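Local coordinates for protein aminoglycoside N(3)-acetyltransferase (Enterobacter cloacae, PDB 6NP4) that catalyses transfer of an acetyl group from acetyl-CoA to the 3-amino group of 2-deoxystreptamine aminoglycosides, and so probably confers resistance to antibiotics such as tobramycin and gentamicin, at residues S114-A119 against G138-P143; V185-P190 against T202-S207; M24-L29 against A166-H171. All blocks are in the same frame, centred on the assembly; numbering follows the deposited sequence. Where two conformers were deposited one is given.

Contact 1 of 3, residues S114-A119 against G138-P143. Unlike the reference sequence in segment 114-119: S114 (reference Thr). With TOY (tobramycin), chain B.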
loop_
_atom_site.group_PDB
_atom_site.type_symbol
_atom_site.label_atom_id
_atom_site.label_comp_id
_atom_site.label_asym_id
_atom_site.label_seq_id
_atom_site.Cartn_x
_atom_site.Cartn_y
_atom_site.Cartn_z
ATOM N N SER A 114 10.932 -3.086 0.812
ATOM C CA SER A 114 10.697 -4.481 1.155
ATOM C C SER A 114 10.976 -5.411 -0.017
ATOM O O SER A 114 10.929 -5.024 -1.188
ATOM C CB SER A 114 9.298 -4.698 1.713
ATOM O OG SER A 114 8.360 -4.838 0.669
ATOM N N ALA A 115 11.207 -6.669 0.341
ATOM C CA ALA A 115 11.732 -7.680 -0.553
ATOM C C ALA A 115 10.690 -8.356 -1.428
ATOM O O ALA A 115 11.061 -9.127 -2.315
ATOM C CB ALA A 115 12.433 -8.738 0.292
ATOM N N HIS A 116 9.414 -8.173 -1.164
ATOM C CA HIS A 116 8.372 -8.863 -1.927
ATOM C C HIS A 116 8.186 -8.122 -3.240
ATOM O O HIS A 116 7.777 -6.967 -3.225
ATOM C CB HIS A 116 7.078 -8.833 -1.129
ATOM C CG HIS A 116 6.023 -9.751 -1.650
ATOM N ND1 HIS A 116 5.514 -9.654 -2.933
ATOM C CD2 HIS A 116 5.346 -10.745 -1.023
ATOM C CE1 HIS A 116 4.571 -10.570 -3.066
ATOM N NE2 HIS A 116 4.456 -11.237 -1.930
ATOM N N PRO A 117 8.503 -8.713 -4.395
ATOM C CA PRO A 117 8.520 -7.881 -5.607
ATOM C C PRO A 117 7.161 -7.335 -6.005
ATOM O O PRO A 117 7.075 -6.220 -6.522
ATOM C CB PRO A 117 9.096 -8.833 -6.665
ATOM C CG PRO A 117 9.895 -9.792 -5.869
ATOM C CD PRO A 117 9.097 -10.031 -4.633
ATOM N N ASP A 118 6.087 -8.092 -5.793
ATOM C CA ASP A 118 4.770 -7.635 -6.218
ATOM C C ASP A 118 4.123 -6.736 -5.168
ATOM O O ASP A 118 3.429 -5.782 -5.519
ATOM C CB ASP A 118 3.878 -8.837 -6.543
ATOM C CG ASP A 118 2.605 -8.423 -7.240
ATOM O OD1 ASP A 118 2.665 -7.986 -8.409
ATOM O OD2 ASP A 118 1.535 -8.507 -6.607
ATOM N N ALA A 119 4.323 -7.056 -3.898
ATOM C CA ALA A 119 3.708 -6.322 -2.790
ATOM C C ALA A 119 4.656 -5.279 -2.193
ATOM O O ALA A 119 4.408 -4.787 -1.089
ATOM C CB ALA A 119 3.264 -7.308 -1.719
ATOM N N GLY A 138 4.246 -15.241 -0.096
ATOM C CA GLY A 138 3.186 -15.884 0.657
ATOM C C GLY A 138 2.651 -15.064 1.809
ATOM O O GLY A 138 1.695 -15.501 2.445
ATOM N N ALA A 139 3.224 -13.880 2.070
ATOM C CA ALA A 139 2.808 -12.966 3.145
ATOM C C ALA A 139 2.738 -11.533 2.596
ATOM O O ALA A 139 3.393 -10.596 3.080
ATOM C CB ALA A 139 3.751 -13.061 4.335
ATOM N N ALA A 140 1.924 -11.339 1.570
ATOM C CA ALA A 140 1.887 -10.059 0.870
ATOM C C ALA A 140 1.351 -8.938 1.756
ATOM O O ALA A 140 2.028 -7.920 1.935
ATOM C CB ALA A 140 1.094 -10.160 -0.430
ATOM N N TYR A 141 0.127 -9.102 2.288
ATOM C CA TYR A 141 -0.566 -8.051 3.033
ATOM C C TYR A 141 -1.052 -8.493 4.398
ATOM O O TYR A 141 -1.678 -7.693 5.106
ATOM C CB TYR A 141 -1.751 -7.474 2.232
ATOM C CG TYR A 141 -1.364 -7.123 0.838
ATOM C CD1 TYR A 141 -0.523 -6.052 0.552
ATOM C CD2 TYR A 141 -1.733 -7.941 -0.214
ATOM C CE1 TYR A 141 -0.111 -5.789 -0.723
ATOM C CE2 TYR A 141 -1.316 -7.669 -1.509
ATOM C CZ TYR A 141 -0.499 -6.599 -1.756
ATOM O OH TYR A 141 -0.036 -6.338 -3.037
ATOM N N GLY A 142 -0.845 -9.745 4.750
ATOM C CA GLY A 142 -1.390 -10.312 5.947
ATOM C C GLY A 142 -0.409 -10.359 7.097
ATOM O O GLY A 142 0.553 -9.583 7.173
ATOM N N PRO A 143 -0.640 -11.276 8.033
ATOM C CA PRO A 143 0.311 -11.498 9.120
ATOM C C PRO A 143 1.741 -11.602 8.597
ATOM O O PRO A 143 2.017 -12.201 7.551
ATOM C CB PRO A 143 -0.183 -12.809 9.736
ATOM C CG PRO A 143 -1.694 -12.738 9.519
ATOM C CD PRO A 143 -1.841 -12.131 8.157
HETATM C C11 TOY B . -7.036 -2.671 -8.168
HETATM O O11 TOY B . -6.454 -2.830 -6.913
HETATM C C21 TOY B . -7.558 -1.220 -8.270
HETATM N N21 TOY B . -6.428 -0.289 -7.984
HETATM C C31 TOY B . -8.655 -0.958 -7.334
HETATM C C41 TOY B . -9.745 -1.942 -7.497
HETATM O O41 TOY B . -10.678 -1.830 -6.413
HETATM C C51 TOY B . -9.237 -3.378 -7.457
HETATM O O51 TOY B . -8.144 -3.586 -8.412
HETATM C C61 TOY B . -10.352 -4.313 -7.809
HETATM N N61 TOY B . -9.909 -5.692 -7.684
HETATM C C12 TOY B . -3.137 -5.147 -5.599
HETATM N N12 TOY B . -2.261 -6.193 -5.072
HETATM C C22 TOY B . -4.284 -4.887 -4.616
HETATM C C32 TOY B . -5.196 -3.770 -5.159
HETATM N N32 TOY B . -6.327 -3.573 -4.263
HETATM C C42 TOY B . -5.766 -4.034 -6.570
HETATM C C52 TOY B . -4.638 -4.439 -7.526
HETATM O O52 TOY B . -5.182 -4.920 -8.730
HETATM C C62 TOY B . -3.730 -5.542 -6.952
HETATM O O62 TOY B . -2.672 -5.769 -7.852
HETATM C C13 TOY B . -2.421 -7.076 -8.226
HETATM C C23 TOY B . -0.933 -7.169 -8.523
HETATM O O23 TOY B . -0.248 -6.771 -7.346
HETATM C C33 TOY B . -0.547 -6.302 -9.675
HETATM N N33 TOY B . 0.945 -6.431 -9.925
HETATM C C43 TOY B . -1.367 -6.632 -10.894
HETATM O O43 TOY B . -1.069 -5.724 -11.952
HETATM C C53 TOY B . -2.861 -6.555 -10.554
HETATM O O53 TOY B . -3.132 -7.462 -9.443
HETATM C C63 TOY B . -3.754 -6.878 -11.717
HETATM O O63 TOY B . -3.425 -8.120 -12.269
HETATM O O HOH W 1 2.734 -13.467 -1.671
HETATM O O HOH W 2 0.838 -8.786 -3.994
#

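Contact 2 of 3, residues V185-P190 against T202-S207. With TOY (tobramycin), chain B.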
loop_
_atom_site.group_PDB
_atom_site.type_symbol
_atom_site.label_atom_id
_atom_site.label_comp_id
_atom_site.label_asym_id
_atom_site.label_seq_id
_atom_site.Cartn_x
_atom_site.Cartn_y
_atom_site.Cartn_z
ATOM N N VAL A 185 -4.396 -17.234 -5.085
ATOM C CA VAL A 185 -3.729 -17.145 -6.378
ATOM C C VAL A 185 -2.346 -17.757 -6.236
ATOM O O VAL A 185 -1.750 -17.747 -5.153
ATOM C CB VAL A 185 -3.605 -15.688 -6.886
ATOM C CG1 VAL A 185 -4.954 -15.118 -7.295
ATOM C CG2 VAL A 185 -2.883 -14.796 -5.865
ATOM N N THR A 186 -1.821 -18.254 -7.354
ATOM C CA THR A 186 -0.446 -18.714 -7.457
ATOM C C THR A 186 0.270 -17.870 -8.501
ATOM O O THR A 186 -0.265 -17.616 -9.584
ATOM C CB THR A 186 -0.400 -20.194 -7.847
ATOM O OG1 THR A 186 -0.984 -20.965 -6.799
ATOM C CG2 THR A 186 1.029 -20.681 -8.114
ATOM N N TYR A 187 1.476 -17.416 -8.171
ATOM C CA TYR A 187 2.264 -16.617 -9.100
ATOM C C TYR A 187 3.733 -16.801 -8.756
ATOM O O TYR A 187 4.077 -17.400 -7.727
ATOM C CB TYR A 187 1.818 -15.146 -9.119
ATOM C CG TYR A 187 1.838 -14.449 -7.789
ATOM C CD1 TYR A 187 3.006 -13.920 -7.264
ATOM C CD2 TYR A 187 0.682 -14.312 -7.065
ATOM C CE1 TYR A 187 3.016 -13.269 -6.031
ATOM C CE2 TYR A 187 0.676 -13.650 -5.832
ATOM C CZ TYR A 187 1.846 -13.130 -5.328
ATOM O OH TYR A 187 1.844 -12.468 -4.115
ATOM N N SER A 188 4.601 -16.303 -9.634
ATOM C CA SER A 188 6.034 -16.483 -9.483
ATOM C C SER A 188 6.726 -15.146 -9.630
ATOM O O SER A 188 6.380 -14.350 -10.507
ATOM C CB SER A 188 6.591 -17.439 -10.543
ATOM O OG SER A 188 5.999 -18.723 -10.456
ATOM N N MET A 189 7.719 -14.918 -8.775
ATOM C CA MET A 189 8.510 -13.692 -8.811
ATOM C C MET A 189 9.992 -14.028 -8.874
ATOM O O MET A 189 10.444 -14.987 -8.224
ATOM C CB MET A 189 8.274 -12.822 -7.573
ATOM C CG MET A 189 6.865 -12.258 -7.487
ATOM S SD MET A 189 6.511 -10.977 -8.644
ATOM C CE MET A 189 4.964 -11.486 -9.382
ATOM N N PRO A 190 10.781 -13.230 -9.598
ATOM C CA PRO A 190 12.228 -13.464 -9.671
ATOM C C PRO A 190 12.937 -12.602 -8.644
ATOM O O PRO A 190 12.832 -11.366 -8.689
ATOM C CB PRO A 190 12.546 -13.052 -11.106
ATOM C CG PRO A 190 11.567 -11.921 -11.399
ATOM C CD PRO A 190 10.345 -12.181 -10.536
ATOM N N THR A 202 4.700 -19.043 -5.340
ATOM C CA THR A 202 3.967 -19.029 -4.086
ATOM C C THR A 202 2.485 -18.964 -4.368
ATOM O O THR A 202 2.052 -18.597 -5.456
ATOM C CB THR A 202 4.386 -17.814 -3.226
ATOM O OG1 THR A 202 3.972 -18.023 -1.873
ATOM C CG2 THR A 202 3.776 -16.478 -3.752
ATOM N N SER A 203 1.709 -19.281 -3.350
ATOM C CA SER A 203 0.306 -18.912 -3.312
ATOM C C SER A 203 0.089 -17.868 -2.224
ATOM O O SER A 203 0.865 -17.753 -1.279
ATOM C CB SER A 203 -0.596 -20.123 -3.085
ATOM O OG SER A 203 -0.403 -20.662 -1.802
ATOM N N ASP A 204 -0.995 -17.123 -2.366
ATOM C CA ASP A 204 -1.387 -16.138 -1.370
ATOM C C ASP A 204 -2.864 -15.828 -1.583
ATOM O O ASP A 204 -3.475 -16.274 -2.555
ATOM C CB ASP A 204 -0.517 -14.864 -1.438
ATOM C CG ASP A 204 -0.312 -14.200 -0.075
ATOM O OD1 ASP A 204 -1.157 -14.375 0.833
ATOM O OD2 ASP A 204 0.692 -13.462 0.040
ATOM N N TRP A 205 -3.432 -15.056 -0.671
ATOM C CA TRP A 205 -4.805 -14.610 -0.852
ATOM C C TRP A 205 -4.920 -13.773 -2.121
ATOM O O TRP A 205 -4.035 -12.983 -2.449
ATOM C CB TRP A 205 -5.296 -13.818 0.368
ATOM C CG TRP A 205 -5.110 -14.588 1.616
ATOM C CD1 TRP A 205 -4.247 -14.281 2.641
ATOM C CD2 TRP A 205 -5.765 -15.802 1.999
ATOM N NE1 TRP A 205 -4.329 -15.222 3.621
ATOM C CE2 TRP A 205 -5.236 -16.187 3.248
ATOM C CE3 TRP A 205 -6.716 -16.628 1.387
ATOM C CZ2 TRP A 205 -5.652 -17.347 3.916
ATOM C CZ3 TRP A 205 -7.098 -17.806 2.033
ATOM C CH2 TRP A 205 -6.579 -18.147 3.279
ATOM N N ASP A 206 -6.039 -13.912 -2.815
ATOM C CA ASP A 206 -6.282 -13.111 -4.001
ATOM C C ASP A 206 -6.495 -11.664 -3.574
ATOM O O ASP A 206 -7.468 -11.363 -2.890
ATOM C CB ASP A 206 -7.515 -13.656 -4.707
ATOM C CG ASP A 206 -7.713 -13.090 -6.107
ATOM O OD1 ASP A 206 -7.103 -12.050 -6.437
ATOM O OD2 ASP A 206 -8.498 -13.726 -6.861
ATOM N N SER A 207 -5.596 -10.765 -3.972
ATOM C CA SER A 207 -5.737 -9.351 -3.658
ATOM C C SER A 207 -6.623 -8.614 -4.641
ATOM O O SER A 207 -6.793 -7.398 -4.506
ATOM C CB SER A 207 -4.379 -8.664 -3.531
ATOM O OG SER A 207 -3.742 -8.571 -4.788
HETATM C C11 TOY B . -7.036 -2.671 -8.168
HETATM O O11 TOY B . -6.454 -2.830 -6.913
HETATM C C21 TOY B . -7.558 -1.220 -8.270
HETATM N N21 TOY B . -6.428 -0.289 -7.984
HETATM C C31 TOY B . -8.655 -0.958 -7.334
HETATM C C41 TOY B . -9.745 -1.942 -7.497
HETATM O O41 TOY B . -10.678 -1.830 -6.413
HETATM C C51 TOY B . -9.237 -3.378 -7.457
HETATM O O51 TOY B . -8.144 -3.586 -8.412
HETATM C C61 TOY B . -10.352 -4.313 -7.809
HETATM N N61 TOY B . -9.909 -5.692 -7.684
HETATM C C12 TOY B . -3.137 -5.147 -5.599
HETATM N N12 TOY B . -2.261 -6.193 -5.072
HETATM C C22 TOY B . -4.284 -4.887 -4.616
HETATM C C32 TOY B . -5.196 -3.770 -5.159
HETATM N N32 TOY B . -6.327 -3.573 -4.263
HETATM C C42 TOY B . -5.766 -4.034 -6.570
HETATM C C52 TOY B . -4.638 -4.439 -7.526
HETATM O O52 TOY B . -5.182 -4.920 -8.730
HETATM C C62 TOY B . -3.730 -5.542 -6.952
HETATM O O62 TOY B . -2.672 -5.769 -7.852
HETATM C C13 TOY B . -2.421 -7.076 -8.226
HETATM C C23 TOY B . -0.933 -7.169 -8.523
HETATM O O23 TOY B . -0.248 -6.771 -7.346
HETATM C C33 TOY B . -0.547 -6.302 -9.675
HETATM N N33 TOY B . 0.945 -6.431 -9.925
HETATM C C43 TOY B . -1.367 -6.632 -10.894
HETATM O O43 TOY B . -1.069 -5.724 -11.952
HETATM C C53 TOY B . -2.861 -6.555 -10.554
HETATM O O53 TOY B . -3.132 -7.462 -9.443
HETATM C C63 TOY B . -3.754 -6.878 -11.717
HETATM O O63 TOY B . -3.425 -8.120 -12.269
HETATM O O HOH W 1 2.734 -13.467 -1.671
#

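Contact 3 of 3, residues M24-L29 against A166-H171. With TOY (tobramycin), chain B.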
loop_
_atom_site.group_PDB
_atom_site.type_symbol
_atom_site.label_atom_id
_atom_site.label_comp_id
_atom_site.label_asym_id
_atom_site.label_seq_id
_atom_site.Cartn_x
_atom_site.Cartn_y
_atom_site.Cartn_z
ATOM N N MET A 24 0.563 6.124 6.162
ATOM C CA MET A 24 0.558 5.417 4.884
ATOM C C MET A 24 -0.297 6.230 3.921
ATOM O O MET A 24 -1.535 6.285 4.100
ATOM C CB MET A 24 0.007 4.003 5.018
ATOM C CG MET A 24 -0.035 3.263 3.699
ATOM S SD MET A 24 -0.308 1.502 3.992
ATOM C CE MET A 24 0.021 0.882 2.350
ATOM N N PRO A 25 0.297 6.890 2.920
ATOM C CA PRO A 25 -0.475 7.736 2.013
ATOM C C PRO A 25 -0.976 6.963 0.800
ATOM O O PRO A 25 -0.307 6.073 0.264
ATOM C CB PRO A 25 0.551 8.792 1.583
ATOM C CG PRO A 25 1.831 8.022 1.569
ATOM C CD PRO A 25 1.763 7.067 2.723
ATOM N N HIS A 26 -2.129 7.418 0.310
ATOM C CA HIS A 26 -2.691 7.023 -0.972
ATOM C C HIS A 26 -3.085 8.328 -1.638
ATOM O O HIS A 26 -3.902 9.067 -1.085
ATOM C CB HIS A 26 -3.924 6.130 -0.809
ATOM C CG HIS A 26 -3.631 4.819 -0.164
ATOM N ND1 HIS A 26 -2.936 3.813 -0.811
ATOM C CD2 HIS A 26 -3.937 4.338 1.062
ATOM C CE1 HIS A 26 -2.812 2.778 0.005
ATOM N NE2 HIS A 26 -3.411 3.069 1.148
ATOM N N VAL A 27 -2.476 8.646 -2.776
ATOM C CA VAL A 27 -2.560 9.989 -3.341
ATOM C C VAL A 27 -3.026 9.976 -4.792
ATOM O O VAL A 27 -2.487 9.229 -5.618
ATOM C CB VAL A 27 -1.192 10.690 -3.262
ATOM C CG1 VAL A 27 -1.283 12.113 -3.803
ATOM C CG2 VAL A 27 -0.669 10.652 -1.831
ATOM N N SER A 28 -3.986 10.840 -5.107
ATOM C CA SER A 28 -4.299 11.210 -6.483
ATOM C C SER A 28 -3.640 12.559 -6.759
ATOM O O SER A 28 -4.130 13.604 -6.320
ATOM C CB SER A 28 -5.804 11.325 -6.679
ATOM O OG SER A 28 -6.047 11.935 -7.922
ATOM N N LEU A 29 -2.533 12.540 -7.506
ATOM C CA LEU A 29 -1.859 13.799 -7.808
ATOM C C LEU A 29 -2.717 14.701 -8.682
ATOM O O LEU A 29 -2.602 15.931 -8.596
ATOM C CB LEU A 29 -0.479 13.553 -8.423
ATOM C CG LEU A 29 0.563 13.028 -7.426
ATOM C CD1 LEU A 29 1.782 12.482 -8.141
ATOM C CD2 LEU A 29 0.976 14.103 -6.430
ATOM N N ALA A 166 -8.751 2.314 -2.516
ATOM C CA ALA A 166 -7.306 2.480 -2.448
ATOM C C ALA A 166 -6.677 1.966 -1.159
ATOM O O ALA A 166 -5.460 1.949 -1.079
ATOM C CB ALA A 166 -6.940 3.956 -2.623
ATOM N N VAL A 167 -7.450 1.451 -0.214
ATOM C CA VAL A 167 -6.993 1.206 1.153
ATOM C C VAL A 167 -6.321 -0.166 1.281
ATOM O O VAL A 167 -6.938 -1.154 1.685
ATOM C CB VAL A 167 -8.157 1.375 2.133
ATOM C CG1 VAL A 167 -7.666 1.241 3.558
ATOM C CG2 VAL A 167 -8.864 2.721 1.924
ATOM N N THR A 168 -5.028 -0.206 0.933
ATOM C CA THR A 168 -4.275 -1.463 0.890
ATOM C C THR A 168 -4.323 -2.212 2.208
ATOM O O THR A 168 -4.354 -3.445 2.223
ATOM C CB THR A 168 -2.813 -1.174 0.532
ATOM O OG1 THR A 168 -2.759 -0.318 -0.597
ATOM C CG2 THR A 168 -2.032 -2.422 0.258
ATOM N N ALA A 169 -4.318 -1.486 3.329
ATOM C CA ALA A 169 -4.288 -2.163 4.612
ATOM C C ALA A 169 -5.472 -3.104 4.790
ATOM O O ALA A 169 -5.374 -4.050 5.574
ATOM C CB ALA A 169 -4.256 -1.159 5.760
ATOM N N LEU A 170 -6.605 -2.844 4.119
ATOM C CA LEU A 170 -7.761 -3.731 4.278
ATOM C C LEU A 170 -7.523 -5.110 3.684
ATOM O O LEU A 170 -8.264 -6.045 4.035
ATOM C CB LEU A 170 -9.032 -3.093 3.711
ATOM C CG LEU A 170 -9.730 -2.161 4.699
ATOM C CD1 LEU A 170 -10.759 -1.305 3.987
ATOM C CD2 LEU A 170 -10.341 -2.964 5.846
ATOM N N HIS A 171 -6.493 -5.305 2.871
ATOM C CA HIS A 171 -6.133 -6.667 2.479
ATOM C C HIS A 171 -5.680 -7.506 3.670
ATOM O O HIS A 171 -5.774 -8.736 3.611
ATOM C CB HIS A 171 -5.082 -6.675 1.365
ATOM C CG HIS A 171 -5.580 -6.093 0.082
ATOM N ND1 HIS A 171 -6.699 -6.563 -0.569
ATOM C CD2 HIS A 171 -5.113 -5.082 -0.684
ATOM C CE1 HIS A 171 -6.897 -5.861 -1.673
ATOM N NE2 HIS A 171 -5.949 -4.955 -1.767
HETATM C C11 TOY B . -7.036 -2.671 -8.168
HETATM O O11 TOY B . -6.454 -2.830 -6.913
HETATM C C21 TOY B . -7.558 -1.220 -8.270
HETATM N N21 TOY B . -6.428 -0.289 -7.984
HETATM C C31 TOY B . -8.655 -0.958 -7.334
HETATM C C41 TOY B . -9.745 -1.942 -7.497
HETATM O O41 TOY B . -10.678 -1.830 -6.413
HETATM C C51 TOY B . -9.237 -3.378 -7.457
HETATM O O51 TOY B . -8.144 -3.586 -8.412
HETATM C C61 TOY B . -10.352 -4.313 -7.809
HETATM N N61 TOY B . -9.909 -5.692 -7.684
HETATM C C12 TOY B . -3.137 -5.147 -5.599
HETATM N N12 TOY B . -2.261 -6.193 -5.072
HETATM C C22 TOY B . -4.284 -4.887 -4.616
HETATM C C32 TOY B . -5.196 -3.770 -5.159
HETATM N N32 TOY B . -6.327 -3.573 -4.263
HETATM C C42 TOY B . -5.766 -4.034 -6.570
HETATM C C52 TOY B . -4.638 -4.439 -7.526
HETATM O O52 TOY B . -5.182 -4.920 -8.730
HETATM C C62 TOY B . -3.730 -5.542 -6.952
HETATM O O62 TOY B . -2.672 -5.769 -7.852
HETATM C C13 TOY B . -2.421 -7.076 -8.226
HETATM C C23 TOY B . -0.933 -7.169 -8.523
HETATM O O23 TOY B . -0.248 -6.771 -7.346
HETATM C C33 TOY B . -0.547 -6.302 -9.675
HETATM N N33 TOY B . 0.945 -6.431 -9.925
HETATM C C43 TOY B . -1.367 -6.632 -10.894
HETATM O O43 TOY B . -1.069 -5.724 -11.952
HETATM C C53 TOY B . -2.861 -6.555 -10.554
HETATM O O53 TOY B . -3.132 -7.462 -9.443
HETATM C C63 TOY B . -3.754 -6.878 -11.717
HETATM O O63 TOY B . -3.425 -8.120 -12.269
HETATM O O HOH W 3 -3.614 1.329 3.413
#

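Contact 1 of 3, residues S114-A119 against G138-P143
The methyl group of A119 touches both A140 and Y141 and joins the two loops. Its CB is 3.8 Å from A140 CB, and Y141 CZ lies equally near on the phenol side. A119 CB also sits 3.5 Å above one face of the H116 imidazole, offset toward the rim, while A140 CB approaches that ring obliquely at NE2. The histidine reaches across the contact because its CG is anti to the backbone N (chi1 -167°). ND1 then turns back to accept a weak bond from D118 N, and NE2 is hydrogen-bonded to a water (2.8 Å), which accepts from G138 N, so both ring nitrogens have partners near the ring plane. A140 CB rests over one face of the Y141 ring, toward its rim.

CG of D118 is likewise anti to its N (chi1 -169°), and the carboxylate faces the antibiotic. OD1 accepts from tobramycin N33 at 2.8 Å and is also bonded to S65 OG. OD2 accepts from tobramycin O23 at 2.6 Å and from a second water, which continues to Y141 OH. That hydroxyl in turn accepts from the deoxystreptamine amine, N12, at 3.0 Å. The shared water thus couples the acid and the phenol. Together the loops form one wall of the aminoglycoside-binding pocket, where the carboxylate of D118 and the phenol of Y141 receive two of the drug's amines and a sugar hydroxyl.

Contact 2 of 3, residues V185-P190 against T202-S207
Backbone bonding between V185 and D204, and again between Y187 and T202, sets the antiparallel register. Each of these hydrogen-bonded pairs is joined by two bonds, for instance V185 N to D204 O at 2.9 Å. T186 and S203 form the non-hydrogen-bonded pair between them, with alpha carbons 4.2 Å apart. There CA-H...O contacts run from S203 CA to V185 O and from T186 CA to T202 O.

Apolar packing falls on the face carrying V185, Y187, T202 and D204. T202 CG2 stands 4.0 Å above one face of the Y187 ring, toward its rim. Y187 CG lies between the backbone N and the carbonyl carbon (chi1 56°), which lays the ring alongside the threonine, while V185 CG2 meets the ring edge in plane. Separately, V185 CG1 makes a van der Waals contact with the carboxylate carbon D206 CG at 3.6 Å, the side chains crossing at about a right angle.

Among the polar groups, D204 OD2 receives a water that also binds Y187 OH (2.8 Å), and OD1 accepts from W205 N. D206 forms a salt bridge with R183 and accepts from N208 N. S207 OG accepts from tobramycin N12 at 2.8 Å.

The pair lies in the hairpin of strands 184-193 and 196-205. Y67 and T70 of helix 67-70 pack against V185 and Y187, and H116, from its loop, meets the hydroxyl end of Y187.

Contact 3 of 3, residues M24-L29 against A166-H171
This is a buried contact between the end of a central strand and the turn leading into a helix, with H26 against A166 and T168 at its heart. Strand 22-27 lies in the middle of the mixed sheet, between the parallel strands 55-59 and 156-160, and segment 166-171 follows the latter strand in the chain. H26 CG is anti to the carbonyl carbon (chi1 -64°), which turns the imidazole toward the 166-171 turn. In one of the two conformers of A166, its carbonyl O sits 3.0 Å above the ring plane, over the centre; this placing holds for that conformer. There it faces the pi surface, and its approaches to ND1 and NE2 have poor hydrogen-bond angles. T168 OG1 comes instead to the ring edge, near its plane, 3.2 Å from H26 CE1.

H26 NE2 is hydrogen-bonded to a water lying in the ring plane at 2.9 Å, and this water accepts from A169 N, bridging strand and turn. That turn is a type I beta turn from V167 to L170, with V167 also at the centre of an inverse gamma turn. L170 N to V167 O closes it, and H171 N to T168 O continues the winding toward helix 170-176. M24 lies on the same side of the strand as H26. Its extended chain, nearly straight from chi1 179° onward, brings the CE methyl to T168 CB at 3.9 Å, the two side chains crossing at about a right angle. F59 of the neighbouring strand touches both.

H26 to L29, T168 and H171 bind acetyl-CoA in other structures of this protein. Further along the segment, H171 NE2 accepts from tobramycin N32 at 2.9 Å, the 3-amino nitrogen of deoxystreptamine, while H171 ND1 is bonded to E174.

In the fold
All three contacts meet around tobramycin, which bonds to D118 and Y141 of contact 1, S207 of contact 2 and H171 of contact 3. Contacts 1 and 2 are the closest pair, with centres about 10 Å apart: A140 N probably donates to D204 OD2 at 2.9 Å, and one water joins H116 and G138 to Y187 and D204. Contacts 1 and 3, about 16 Å apart between centres, join where Y141 CB packs 3.5 Å from H171 CB. Contacts 2 and 3 have centres about 21 Å apart, yet S207 O comes within 3.2 Å of H171 CE1. H171 belongs to both the acetyl-CoA site and the antibiotic pocket, which contacts 1 and 2 also line.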